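Bacteriorhodopsin (Nanosalina sp., PDB 6EYU) pumps protons inward across the cell membrane, probably driven by light absorbed by its bound retinal. Local coordinates at residues L83-L88 with Y142-P147; L88-F93 with D102-L107; P15-Y20 with L57-F62. One frame throughout, in Å; residues are numbered along the deposited sequence.

Contact 1: residues L83-L88 with Y142-P147. With MUN ([(2~{S})-2,3-bis(oxidanyl)propyl] (~{E})-undec-2-enoate), chain V; MUN ([(2~{S})-2,3-bis(oxidanyl)propyl] (~{E})-undec-2-enoate), chain O; MUN ([(2~{S})-2,3-bis(oxidanyl)propyl] (~{E})-undec-2-enoate), chain M; MUN ([(2~{S})-2,3-bis(oxidanyl)propyl] (~{E})-undec-2-enoate), chain B.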
loop_
_atom_site.group_PDB
_atom_site.type_symbol
_atom_site.label_atom_id
_atom_site.label_comp_id
_atom_site.label_asym_id
_atom_site.label_seq_id
_atom_site.Cartn_x
_atom_site.Cartn_y
_atom_site.Cartn_z
ATOM N N LEU A 83 8.419 4.006 7.671
ATOM C CA LEU A 83 8.270 3.472 9.019
ATOM C C LEU A 83 9.260 4.134 9.970
ATOM O O LEU A 83 8.887 4.591 11.051
ATOM C CB LEU A 83 8.484 1.958 9.017
ATOM C CG LEU A 83 7.382 1.147 8.334
ATOM C CD1 LEU A 83 7.720 -0.336 8.350
ATOM C CD2 LEU A 83 6.040 1.403 9.002
ATOM N N ILE A 84 10.509 4.239 9.533
ATOM C CA ILE A 84 11.504 5.036 10.238
ATOM C C ILE A 84 10.925 6.390 10.641
ATOM O O ILE A 84 11.110 6.840 11.772
ATOM C CB ILE A 84 12.755 5.265 9.369
ATOM C CG1 ILE A 84 13.672 4.041 9.434
ATOM C CG2 ILE A 84 13.500 6.509 9.827
ATOM C CD1 ILE A 84 14.537 3.862 8.206
ATOM N N LEU A 85 10.127 6.974 9.753
ATOM C CA LEU A 85 9.581 8.307 9.979
ATOM C C LEU A 85 8.338 8.247 10.861
ATOM O O LEU A 85 8.127 9.115 11.707
ATOM C CB LEU A 85 9.240 8.976 8.647
ATOM C CG LEU A 85 10.439 9.452 7.825
ATOM C CD1 LEU A 85 9.975 10.279 6.635
ATOM C CD2 LEU A 85 11.402 10.250 8.691
ATOM N N LEU A 86 7.519 7.220 10.662
ATOM C CA LEU A 86 6.431 6.925 11.588
ATOM C C LEU A 86 6.944 6.930 13.023
ATOM O O LEU A 86 6.342 7.539 13.907
ATOM C CB LEU A 86 5.806 5.565 11.267
ATOM C CG LEU A 86 4.553 5.228 12.077
ATOM C CD1 LEU A 86 3.504 6.317 11.912
ATOM C CD2 LEU A 86 3.992 3.874 11.673
ATOM N N ALA A 87 8.067 6.255 13.241
ATOM C CA ALA A 87 8.679 6.187 14.562
ATOM C C ALA A 87 9.047 7.583 15.055
ATOM O O ALA A 87 8.746 7.950 16.190
ATOM C CB ALA A 87 9.915 5.300 14.520
ATOM N N LEU A 88 9.788 8.315 14.230
ATOM C CA LEU A 88 10.125 9.703 14.525
ATOM C C LEU A 88 8.869 10.489 14.889
ATOM O O LEU A 88 8.802 11.117 15.946
ATOM C CB LEU A 88 10.806 10.345 13.314
ATOM C CG LEU A 88 11.825 11.452 13.595
ATOM C CD1 LEU A 88 12.418 11.318 14.989
ATOM C CD2 LEU A 88 12.921 11.430 12.540
ATOM N N TYR A 142 12.208 19.624 6.318
ATOM C CA TYR A 142 11.451 20.782 6.771
ATOM C C TYR A 142 10.428 20.374 7.824
ATOM O O TYR A 142 10.422 20.905 8.935
ATOM C CB TYR A 142 10.743 21.451 5.593
ATOM C CG TYR A 142 9.648 22.403 6.011
ATOM C CD1 TYR A 142 9.959 23.613 6.617
ATOM C CD2 TYR A 142 8.322 21.992 6.027
ATOM C CE1 TYR A 142 8.969 24.446 7.101
ATOM C CE2 TYR A 142 7.324 22.814 6.513
ATOM C CZ TYR A 142 7.652 24.045 7.039
ATOM O OH TYR A 142 6.661 24.875 7.510
ATOM N N LEU A 143 9.546 19.450 7.458
ATOM C CA LEU A 143 8.551 18.930 8.392
ATOM C C LEU A 143 9.205 18.590 9.726
ATOM O O LEU A 143 8.791 19.085 10.774
ATOM C CB LEU A 143 7.883 17.681 7.813
ATOM C CG LEU A 143 6.427 17.818 7.367
ATOM C CD1 LEU A 143 6.106 19.245 6.949
ATOM C CD2 LEU A 143 6.138 16.847 6.232
ATOM N N LEU A 144 10.154 17.661 9.690
ATOM C CA LEU A 144 10.869 17.247 10.891
ATOM C C LEU A 144 11.353 18.463 11.670
ATOM O O LEU A 144 11.320 18.473 12.901
ATOM C CB LEU A 144 12.063 16.367 10.519
ATOM C CG LEU A 144 11.725 15.012 9.898
ATOM C CD1 LEU A 144 12.996 14.205 9.680
ATOM C CD2 LEU A 144 10.743 14.250 10.774
ATOM N N ALA A 145 11.970 19.400 10.958
ATOM C CA ALA A 145 12.741 20.457 11.599
ATOM C C ALA A 145 11.824 21.440 12.321
ATOM O O ALA A 145 12.220 22.056 13.310
ATOM C CB ALA A 145 13.593 21.185 10.571
ATOM N N LYS A 146 10.601 21.588 11.823
ATOM C CA LYS A 146 9.702 22.625 12.318
ATOM C C LYS A 146 8.480 22.023 13.006
ATOM O O LYS A 146 8.470 21.864 14.228
ATOM C CB LYS A 146 9.261 23.544 11.177
ATOM C CG LYS A 146 8.005 24.343 11.482
ATOM C CD LYS A 146 8.342 25.732 11.999
ATOM C CE LYS A 146 7.796 26.814 11.080
ATOM N N PRO A 147 7.398 21.803 12.243
ATOM C CA PRO A 147 6.108 21.470 12.841
ATOM C C PRO A 147 6.186 20.276 13.788
ATOM O O PRO A 147 5.614 20.316 14.876
ATOM C CB PRO A 147 5.218 21.145 11.633
ATOM C CG PRO A 147 6.147 20.940 10.484
ATOM C CD PRO A 147 7.354 21.778 10.772
HETATM C CAQ MUN V . 5.741 17.758 1.466
HETATM C CAP MUN V . 5.825 18.444 2.831
HETATM C CAO MUN V . 4.884 19.651 2.854
HETATM C CAN MUN V . 3.943 19.538 4.056
HETATM C CAM MUN V . 3.508 20.935 4.513
HETATM C CAK MUN V . 2.392 20.796 5.552
HETATM C CAH MUN V . 2.128 22.143 6.239
HETATM C CAF MUN V . 3.433 22.720 6.801
HETATM C CAC MUN V . 3.488 22.909 8.347
HETATM C CAA MUN V . 2.145 23.276 9.037
HETATM O OAD MUN V . 1.081 22.862 8.577
HETATM O OAB MUN V . 2.290 23.746 10.308
HETATM C CAE MUN V . 1.024 23.851 10.967
HETATM C CAG MUN V . 1.221 24.473 12.353
HETATM O OAJ MUN V . 2.323 25.382 12.315
HETATM C CAI MUN V . -0.047 25.225 12.765
HETATM O OAL MUN V . 0.271 26.166 13.795
HETATM C CAR MUN O . 4.275 -3.260 5.213
HETATM C CAQ MUN O . 4.856 -4.231 6.242
HETATM C CAP MUN O . 4.483 -3.754 7.645
HETATM C CAO MUN O . 4.559 -2.229 7.692
HETATM C CAN MUN O . 3.566 -1.711 8.731
HETATM C CAM MUN O . 3.339 -2.792 9.788
HETATM C CAK MUN O . 3.517 -2.173 11.172
HETATM C CAH MUN O . 2.774 -0.839 11.210
HETATM C CAF MUN O . 2.099 -0.665 12.572
HETATM C CAC MUN O . 2.276 0.717 13.200
HETATM C CAA MUN O . 1.655 0.893 14.586
HETATM O OAD MUN O . 1.382 -0.080 15.289
HETATM O OAB MUN O . 1.453 2.184 14.963
HETATM C CAE MUN O . 0.051 2.454 14.971
HETATM C CAG MUN O . -0.375 2.872 16.380
HETATM O OAJ MUN O . 0.069 4.206 16.636
HETATM C CAI MUN O . -1.900 2.810 16.488
HETATM O OAL MUN O . -2.319 3.482 17.679
HETATM C CAN MUN M . 3.829 2.871 3.170
HETATM C CAM MUN M . 4.115 2.218 4.524
HETATM C CAK MUN M . 2.936 2.460 5.469
HETATM C CAH MUN M . 2.583 1.148 6.174
HETATM C CAF MUN M . 1.541 1.386 7.275
HETATM C CAC MUN M . 1.806 2.543 8.246
HETATM C CAA MUN M . 0.593 2.991 9.071
HETATM O OAD MUN M . -0.461 2.353 9.038
HETATM O OAB MUN M . 0.836 4.005 9.947
HETATM C CAE MUN M . -0.338 4.814 10.077
HETATM C CAG MUN M . -0.795 4.831 11.538
HETATM O OAJ MUN M . 0.181 4.176 12.351
HETATM C CAI MUN M . -0.960 6.280 12.003
HETATM O OAL MUN M . -1.708 6.307 13.222
HETATM C CAP MUN B . 17.614 23.682 2.937
HETATM C CAO MUN B . 16.611 23.770 4.088
HETATM C CAN MUN B . 15.475 22.774 3.852
HETATM C CAM MUN B . 14.855 22.381 5.194
HETATM C CAK MUN B . 14.294 23.628 5.878
HETATM C CAH MUN B . 14.862 23.749 7.294
HETATM C CAF MUN B . 13.861 24.518 8.168
HETATM C CAC MUN B . 14.214 24.656 9.655
HETATM C CAA MUN B . 13.473 25.770 10.405
HETATM O OAD MUN B . 12.546 26.378 9.868
HETATM O OAB MUN B . 13.775 25.872 11.728
HETATM C CAE MUN B . 13.098 27.005 12.286
HETATM C CAG MUN B . 12.470 26.620 13.629
HETATM O OAJ MUN B . 13.431 26.800 14.672
HETATM C CAI MUN B . 11.253 27.509 13.897
HETATM O OAL MUN B . 10.920 27.454 15.287
#

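Contact 2: residues L88-F93 with D102-L107. With MUN ([(2~{S})-2,3-bis(oxidanyl)propyl] (~{E})-undec-2-enoate), chain N.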
loop_
_atom_site.group_PDB
_atom_site.type_symbol
_atom_site.label_atom_id
_atom_site.label_comp_id
_atom_site.label_asym_id
_atom_site.label_seq_id
_atom_site.Cartn_x
_atom_site.Cartn_y
_atom_site.Cartn_z
ATOM N N LEU A 88 9.788 8.315 14.230
ATOM C CA LEU A 88 10.125 9.703 14.525
ATOM C C LEU A 88 8.869 10.489 14.889
ATOM O O LEU A 88 8.802 11.117 15.946
ATOM C CB LEU A 88 10.806 10.345 13.314
ATOM C CG LEU A 88 11.825 11.452 13.595
ATOM C CD1 LEU A 88 12.418 11.318 14.989
ATOM C CD2 LEU A 88 12.921 11.430 12.540
ATOM N N GLY A 89 7.870 10.431 14.015
ATOM C CA GLY A 89 6.622 11.156 14.227
ATOM C C GLY A 89 5.970 10.793 15.545
ATOM O O GLY A 89 5.543 11.668 16.300
ATOM N N LEU A 90 5.902 9.497 15.829
ATOM C CA LEU A 90 5.220 9.008 17.019
ATOM C C LEU A 90 6.003 9.364 18.275
ATOM O O LEU A 90 5.426 9.738 19.296
ATOM C CB LEU A 90 5.034 7.493 16.933
ATOM C CG LEU A 90 3.990 7.068 15.903
ATOM C CD1 LEU A 90 3.698 5.579 15.996
ATOM C CD2 LEU A 90 2.722 7.885 16.094
ATOM N N THR A 91 7.327 9.300 18.174
ATOM C CA THR A 91 8.199 9.816 19.219
ATOM C C THR A 91 7.801 11.240 19.591
ATOM O O THR A 91 7.595 11.551 20.764
ATOM C CB THR A 91 9.670 9.815 18.766
ATOM O OG1 THR A 91 10.028 8.511 18.293
ATOM C CG2 THR A 91 10.581 10.206 19.916
ATOM N N ALA A 92 7.742 12.112 18.589
ATOM C CA ALA A 92 7.347 13.498 18.804
ATOM C C ALA A 92 5.961 13.567 19.438
ATOM O O ALA A 92 5.713 14.387 20.322
ATOM C CB ALA A 92 7.363 14.260 17.487
ATOM N N PHE A 93 5.052 12.724 18.958
ATOM C CA PHE A 93 3.673 12.737 19.431
ATOM C C PHE A 93 3.595 12.236 20.867
ATOM O O PHE A 93 2.607 12.469 21.564
ATOM C CB PHE A 93 2.794 11.870 18.528
ATOM C CG PHE A 93 2.470 12.509 17.210
ATOM C CD1 PHE A 93 3.014 13.736 16.870
ATOM C CD2 PHE A 93 1.602 11.896 16.322
ATOM C CE1 PHE A 93 2.709 14.336 15.664
ATOM C CE2 PHE A 93 1.292 12.491 15.113
ATOM C CZ PHE A 93 1.844 13.713 14.785
ATOM N N ASP A 102 -2.164 14.396 9.986
ATOM C CA ASP A 102 -2.055 14.833 8.599
ATOM C C ASP A 102 -0.607 15.146 8.242
ATOM O O ASP A 102 -0.143 14.818 7.148
ATOM C CB ASP A 102 -2.933 16.062 8.351
ATOM C CG ASP A 102 -2.772 17.122 9.422
ATOM O OD1 ASP A 102 -2.347 16.774 10.544
ATOM O OD2 ASP A 102 -3.181 18.277 9.180
ATOM N N LEU A 103 0.135 15.675 9.209
ATOM C CA LEU A 103 1.578 15.835 9.067
ATOM C C LEU A 103 2.272 14.478 9.025
ATOM O O LEU A 103 3.224 14.281 8.271
ATOM C CB LEU A 103 2.135 16.671 10.221
ATOM C CG LEU A 103 1.553 18.081 10.341
ATOM C CD1 LEU A 103 2.233 18.851 11.462
ATOM C CD2 LEU A 103 1.680 18.824 9.020
ATOM N N LEU A 104 1.769 13.536 9.817
ATOM C CA LEU A 104 2.255 12.162 9.776
ATOM C C LEU A 104 2.019 11.557 8.396
ATOM O O LEU A 104 2.895 10.895 7.839
ATOM C CB LEU A 104 1.550 11.317 10.839
ATOM C CG LEU A 104 2.427 10.780 11.973
ATOM C CD1 LEU A 104 1.881 9.453 12.479
ATOM C CD2 LEU A 104 3.873 10.629 11.526
ATOM N N GLY A 105 0.825 11.780 7.856
ATOM C CA GLY A 105 0.506 11.357 6.497
ATOM C C GLY A 105 1.383 12.040 5.466
ATOM O O GLY A 105 1.893 11.395 4.549
ATOM N N ALA A 106 1.545 13.352 5.606
ATOM C CA ALA A 106 2.407 14.116 4.713
ATOM C C ALA A 106 3.847 13.625 4.807
ATOM O O ALA A 106 4.513 13.426 3.791
ATOM C CB ALA A 106 2.330 15.597 5.049
ATOM N N LEU A 107 4.322 13.429 6.033
ATOM C CA LEU A 107 5.670 12.920 6.261
ATOM C C LEU A 107 5.867 11.583 5.555
ATOM O O LEU A 107 6.837 11.396 4.822
ATOM C CB LEU A 107 5.930 12.761 7.762
ATOM C CG LEU A 107 7.382 12.489 8.163
ATOM C CD1 LEU A 107 8.324 13.470 7.483
ATOM C CD2 LEU A 107 7.538 12.553 9.674
HETATM C CAR MUN N . 2.103 8.930 -2.459
HETATM C CAQ MUN N . 0.990 8.656 -1.449
HETATM C CAP MUN N . 0.901 9.834 -0.481
HETATM C CAO MUN N . -0.333 9.681 0.404
HETATM C CAN MUN N . -0.209 10.648 1.578
HETATM C CAM MUN N . -1.548 11.344 1.803
HETATM C CAK MUN N . -1.898 11.261 3.286
HETATM C CAH MUN N . -2.372 12.630 3.771
HETATM C CAF MUN N . -3.782 12.490 4.342
HETATM C CAC MUN N . -3.989 13.112 5.728
HETATM C CAA MUN N . -5.010 12.405 6.627
HETATM O OAD MUN N . -5.770 11.555 6.165
HETATM O OAB MUN N . -5.183 12.978 7.851
HETATM C CAE MUN N . -6.364 12.432 8.444
HETATM C CAG MUN N . -6.576 13.040 9.831
HETATM O OAJ MUN N . -5.873 14.282 9.921
HETATM C CAI MUN N . -8.070 13.280 10.054
HETATM O OAL MUN N . -8.253 14.114 11.201
#

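Contact 3: residues P15-Y20 with L57-F62. With LFA (eicosane), chain E; LFA (eicosane), chain F.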
loop_
_atom_site.group_PDB
_atom_site.type_symbol
_atom_site.label_atom_id
_atom_site.label_comp_id
_atom_site.label_asym_id
_atom_site.label_seq_id
_atom_site.Cartn_x
_atom_site.Cartn_y
_atom_site.Cartn_z
ATOM N N PRO A 15 29.518 -10.114 1.826
ATOM C CA PRO A 15 29.655 -10.257 3.272
ATOM C C PRO A 15 28.879 -9.189 4.036
ATOM O O PRO A 15 28.199 -9.497 5.013
ATOM C CB PRO A 15 31.165 -10.096 3.513
ATOM C CG PRO A 15 31.810 -9.959 2.167
ATOM C CD PRO A 15 30.795 -10.334 1.132
ATOM N N PHE A 16 28.989 -7.941 3.589
ATOM C CA PHE A 16 28.257 -6.841 4.204
ATOM C C PHE A 16 26.755 -7.071 4.090
ATOM O O PHE A 16 26.019 -6.929 5.068
ATOM C CB PHE A 16 28.630 -5.517 3.535
ATOM C CG PHE A 16 30.055 -5.104 3.767
ATOM C CD1 PHE A 16 31.062 -5.539 2.922
ATOM C CD2 PHE A 16 30.398 -4.340 4.870
ATOM C CE1 PHE A 16 32.375 -5.163 3.133
ATOM C CE2 PHE A 16 31.709 -3.964 5.090
ATOM C CZ PHE A 16 32.699 -4.374 4.219
ATOM N N ILE A 17 26.312 -7.476 2.905
ATOM C CA ILE A 17 24.905 -7.776 2.676
ATOM C C ILE A 17 24.439 -8.915 3.577
ATOM O O ILE A 17 23.361 -8.846 4.168
ATOM C CB ILE A 17 24.647 -8.157 1.207
ATOM C CG1 ILE A 17 24.685 -6.907 0.325
ATOM C CG2 ILE A 17 23.304 -8.859 1.069
ATOM C CD1 ILE A 17 25.010 -7.190 -1.125
ATOM N N LEU A 18 25.311 -9.897 3.784
ATOM C CA LEU A 18 25.032 -10.974 4.727
ATOM C C LEU A 18 24.989 -10.444 6.156
ATOM O O LEU A 18 24.025 -10.681 6.884
ATOM C CB LEU A 18 26.089 -12.075 4.615
ATOM C CG LEU A 18 25.536 -13.499 4.693
ATOM C CD1 LEU A 18 24.957 -13.918 3.351
ATOM C CD2 LEU A 18 26.609 -14.476 5.148
ATOM N N ALA A 19 26.069 -9.794 6.574
ATOM C CA ALA A 19 26.166 -9.267 7.929
ATOM C C ALA A 19 24.989 -8.346 8.229
ATOM O O ALA A 19 24.525 -8.267 9.367
ATOM C CB ALA A 19 27.480 -8.522 8.113
ATOM N N TYR A 20 24.503 -7.658 7.201
ATOM C CA TYR A 20 23.378 -6.743 7.357
ATOM C C TYR A 20 22.089 -7.515 7.623
ATOM O O TYR A 20 21.327 -7.171 8.525
ATOM C CB TYR A 20 23.217 -5.873 6.109
ATOM C CG TYR A 20 22.070 -4.891 6.195
ATOM C CD1 TYR A 20 22.212 -3.684 6.870
ATOM C CD2 TYR A 20 20.862 -5.146 5.559
ATOM C CE1 TYR A 20 21.177 -2.770 6.922
ATOM C CE2 TYR A 20 19.829 -4.229 5.590
ATOM C CZ TYR A 20 19.990 -3.045 6.277
ATOM O OH TYR A 20 18.958 -2.135 6.324
ATOM N N LEU A 57 14.743 -8.688 4.348
ATOM C CA LEU A 57 14.134 -9.519 3.318
ATOM C C LEU A 57 14.503 -9.014 1.928
ATOM O O LEU A 57 15.011 -9.769 1.098
ATOM C CB LEU A 57 12.614 -9.540 3.482
ATOM C CG LEU A 57 12.105 -10.554 4.508
ATOM C CD1 LEU A 57 10.590 -10.487 4.633
ATOM C CD2 LEU A 57 12.556 -11.957 4.131
ATOM N N MET A 58 14.303 -7.720 1.697
ATOM C CA MET A 58 14.474 -7.151 0.367
ATOM C C MET A 58 15.912 -7.327 -0.110
ATOM O O MET A 58 16.163 -7.461 -1.308
ATOM C CB MET A 58 14.102 -5.666 0.369
ATOM C CG MET A 58 12.609 -5.401 0.497
ATOM S SD MET A 58 11.602 -6.654 -0.321
ATOM C CE MET A 58 12.108 -6.439 -2.025
ATOM N N TYR A 59 16.840 -7.434 0.836
ATOM C CA TYR A 59 18.261 -7.479 0.506
ATOM C C TYR A 59 18.700 -8.889 0.119
ATOM O O TYR A 59 19.780 -9.076 -0.441
ATOM C CB TYR A 59 19.102 -6.977 1.682
ATOM C CG TYR A 59 19.480 -5.516 1.585
ATOM C CD1 TYR A 59 18.503 -4.529 1.557
ATOM C CD2 TYR A 59 20.811 -5.121 1.555
ATOM C CE1 TYR A 59 18.842 -3.189 1.530
ATOM C CE2 TYR A 59 21.160 -3.784 1.534
ATOM C CZ TYR A 59 20.172 -2.822 1.526
ATOM O OH TYR A 59 20.513 -1.491 1.468
ATOM N N THR A 60 17.851 -9.873 0.395
ATOM C CA THR A 60 18.102 -11.239 -0.054
ATOM C C THR A 60 18.072 -11.317 -1.576
ATOM O O THR A 60 18.456 -12.329 -2.162
ATOM C CB THR A 60 17.063 -12.224 0.514
ATOM O OG1 THR A 60 15.745 -11.805 0.141
ATOM C CG2 THR A 60 17.163 -12.295 2.030
ATOM N N ASN A 61 17.648 -10.230 -2.214
ATOM C CA ASN A 61 17.561 -10.188 -3.669
ATOM C C ASN A 61 18.901 -9.806 -4.291
ATOM O O ASN A 61 19.070 -9.880 -5.508
ATOM C CB ASN A 61 16.484 -9.195 -4.110
ATOM C CG ASN A 61 15.080 -9.733 -3.915
ATOM O OD1 ASN A 61 14.676 -10.697 -4.565
ATOM N ND2 ASN A 61 14.311 -9.080 -3.050
ATOM N N PHE A 62 19.875 -9.482 -3.446
ATOM C CA PHE A 62 21.255 -9.340 -3.900
ATOM C C PHE A 62 22.021 -10.652 -3.751
ATOM O O PHE A 62 22.996 -10.891 -4.463
ATOM C CB PHE A 62 21.965 -8.230 -3.120
ATOM C CG PHE A 62 21.328 -6.878 -3.274
ATOM C CD1 PHE A 62 21.179 -6.306 -4.527
ATOM C CD2 PHE A 62 20.915 -6.163 -2.163
ATOM C CE1 PHE A 62 20.587 -5.064 -4.672
ATOM C CE2 PHE A 62 20.322 -4.921 -2.300
ATOM C CZ PHE A 62 20.158 -4.372 -3.557
HETATM C C5 LFA E . 27.447 -4.645 14.073
HETATM C C6 LFA E . 28.277 -5.772 13.462
HETATM C C7 LFA E . 28.626 -5.427 12.015
HETATM C C8 LFA E . 29.523 -6.522 11.441
HETATM C C9 LFA E . 29.860 -6.225 9.980
HETATM C C10 LFA E . 30.974 -7.170 9.528
HETATM C C11 LFA E . 31.056 -7.218 8.002
HETATM C C12 LFA E . 32.520 -7.112 7.574
HETATM C C13 LFA E . 32.776 -7.947 6.319
HETATM C C14 LFA E . 33.849 -7.264 5.470
HETATM C C15 LFA E . 34.501 -8.268 4.520
HETATM C C16 LFA E . 34.892 -7.558 3.223
HETATM C C17 LFA E . 35.801 -8.454 2.381
HETATM C C18 LFA E . 35.671 -8.068 0.908
HETATM C C19 LFA E . 36.956 -8.413 0.158
HETATM C C20 LFA E . 37.200 -9.919 0.213
HETATM C C7 LFA F . 26.027 -9.341 15.212
HETATM C C8 LFA F . 26.660 -10.655 14.761
HETATM C C9 LFA F . 26.369 -10.880 13.279
HETATM C C10 LFA F . 27.683 -11.018 12.512
HETATM C C11 LFA F . 27.431 -11.763 11.203
HETATM C C12 LFA F . 28.697 -11.751 10.346
HETATM C C13 LFA F . 28.411 -12.448 9.017
HETATM C C14 LFA F . 29.664 -12.453 8.142
HETATM C C15 LFA F . 29.367 -13.216 6.853
HETATM C C16 LFA F . 30.669 -13.636 6.174
HETATM C C17 LFA F . 30.460 -13.661 4.660
HETATM C C18 LFA F . 30.772 -15.052 4.113
HETATM C C19 LFA F . 30.847 -14.988 2.589
HETATM C C20 LFA F . 29.548 -14.401 2.041
#

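Contact 1: residues L83-L88 with Y142-P147
Leu85 and Leu88 both reach Leu144, the one residue of 142-147 that meets 83-88. The contact is small and apolar, with about 105 Å² buried in all. Along the first segment, Leu83 comes first and faces lipid. Leu83 CD1 lies 3.7 Å from CAO of one bound monoacylglycerol. Ile84 lies on the inner side, touching retinal. Leu85 then turns to the partner helix, and Leu85 CD2 is 4.4 Å from Leu144 CD1. Leu86 swings back to lipid. Its CG is anti to the backbone N (chi1 -173°), and Leu86 CD2 comes to 3.6 Å from the ester oxygen OAB of a second monoacylglycerol. With an alanine here, that ester end and Leu104 on helix 101-124 would probably both lose an apolar neighbour, and a gap would open between them. Leu88 closes the walk. Leu88 CD2 sits 4.0 Å from Leu144 CD2, and the two side chains cross at about a right angle. With Leu144 CG anti to its carbonyl carbon (chi1 -66°), both its methyls reach Leu88 CD2. On the far side of the partner segment, Leu143 CD1 packs 3.6 Å from CAN of another lipid, whose CAF lies at the edge of the Tyr142 ring. Ala145 CB meets CAC of a fourth lipid at 3.6 Å. The contact joins helix 72-93 to helix 128-145 within the seven-helix bundle of microbial rhodopsins. Helix 101-124 covers one flank through Leu107, which touches Leu85 and Leu144. Helix 157-183 covers another, with Leu166 and Ile170 against Leu88.

Contact 2: residues L88-F93 with D102-L107
Leu104 packs against Gly89, Leu90 and Phe93 in a buried, antiparallel helix-helix contact. It joins helix 72-93 to helix 101-124, consecutive transmembrane helices of the seven-helix microbial-rhodopsin bundle, close to the short loop between them. The axes of the two short segments run 160° apart in direction and approach to 10.6 Å. Leu104 carries the contact with CG and both methyls. Leu104 CD2 lies 3.9 Å from Gly89 CA, so the side chain comes up to bare backbone. A beta carbon on residue 89 would stand 2.4 Å from that same Leu104 CD2, which is a clash. Leu104 CD1 goes the other way, to 4.0 Å from Leu90 CD2, and these two side chains cross at about a right angle. Leu104 CG comes obliquely to the Phe93 ring, 3.8 Å from Phe93 CE2. Phe93 has CG anti to its carbonyl carbon (chi1 -75°), which turns the ring back along its own helix; Gly89 C lies over one face, toward the rim. Gly105, on the other side of helix 101-124, is lined by lipid: Gly105 O is 3.7 Å from CAN of a monoacylglycerol. Lys43 and Ile46 of the second subunit pack on Asp102 and Ala106, so this helix also faces the neighbouring protein. Asp102 forms a salt bridge with Arg100. No hydrogen bond or charge pair links the two segments. Close fit of hydrocarbon is therefore what joins them, and the missing side chain at Gly89 is what admits the Leu104 methyl.

Contact 3: residues P15-Y20 with L57-F62
The Tyr59 ring is packed on both faces. Tyr20 CE2 lies 4.0 Å above the centre of one Tyr59 face, and Phe62 CE2 lies 3.9 Å from the other, also over the centre. The Tyr20 and Tyr59 rings meet obliquely, with centroids 4.8 Å apart and planes at 35°. Ile17 takes the edge: Ile17 CG1 is 4.4 Å from Tyr59 CD2, near the ring plane. Tyr59 CD2 in turn lies in the plane of the Phe62 ring, at its edge. Tyr20 reaches across because its CG is anti to the backbone N (chi1 -180°). Both phenols have polar partners beyond the two segments: Tyr59 OH bonds to Leu205 O and Tyr20 OH to Ser55 OG. Ile17 fills in beside the rings. Ile17 CG2 is 3.8 Å from Tyr59 O, and Ile17 CD1 is 3.8 Å from Phe62 CB. Helix 42-63 is kinked at this point, where the N of Asn61 and Phe62 lacks its bond to the turn before. Phe62 N bonds instead to Tyr59 O, and Asn61 ND2 bonds to Met58 O. The outer side of 15-20 faces lipid: an eicosane runs over one face of the Phe16 ring, with its C14 3.4 Å from Phe16 CZ. The contact joins helices 14-38 and 42-63, consecutive members of the seven-helix bundle, whose short segments run antiparallel with axes 9.8 Å apart. Helix 198-230 covers Tyr20 with Pro209, Lys213 and Gln214, while helix 72-93 adds Asp76 against Tyr59. On another side of 57-62, Gln124 of the third subunit hydrogen-bonds to Thr60 OG1, placing this helix at the trimer interface.

Contacts 1 and 2 form one continuous apolar patch, with centres about 5 Å apart. They share Leu88 and helix 72-93, and they touch directly: Leu86 CD1 is 3.6 Å from Leu104 CD1, and Leu85 CD1 is 3.7 Å from Leu107 CD1. Contact 3 lies on the opposite side of the chain's centre. Its centre is about 27 Å from that of contact 1 and 29 Å from that of contact 2. Retinal lies near contacts 1 and 3, and the Tyr20 side chain is about 5 Å from it. Lys213, probably the retinal-bearing lysine as in other microbial rhodopsins, touches both Ile84 of contact 1 and Tyr20 of contact 3.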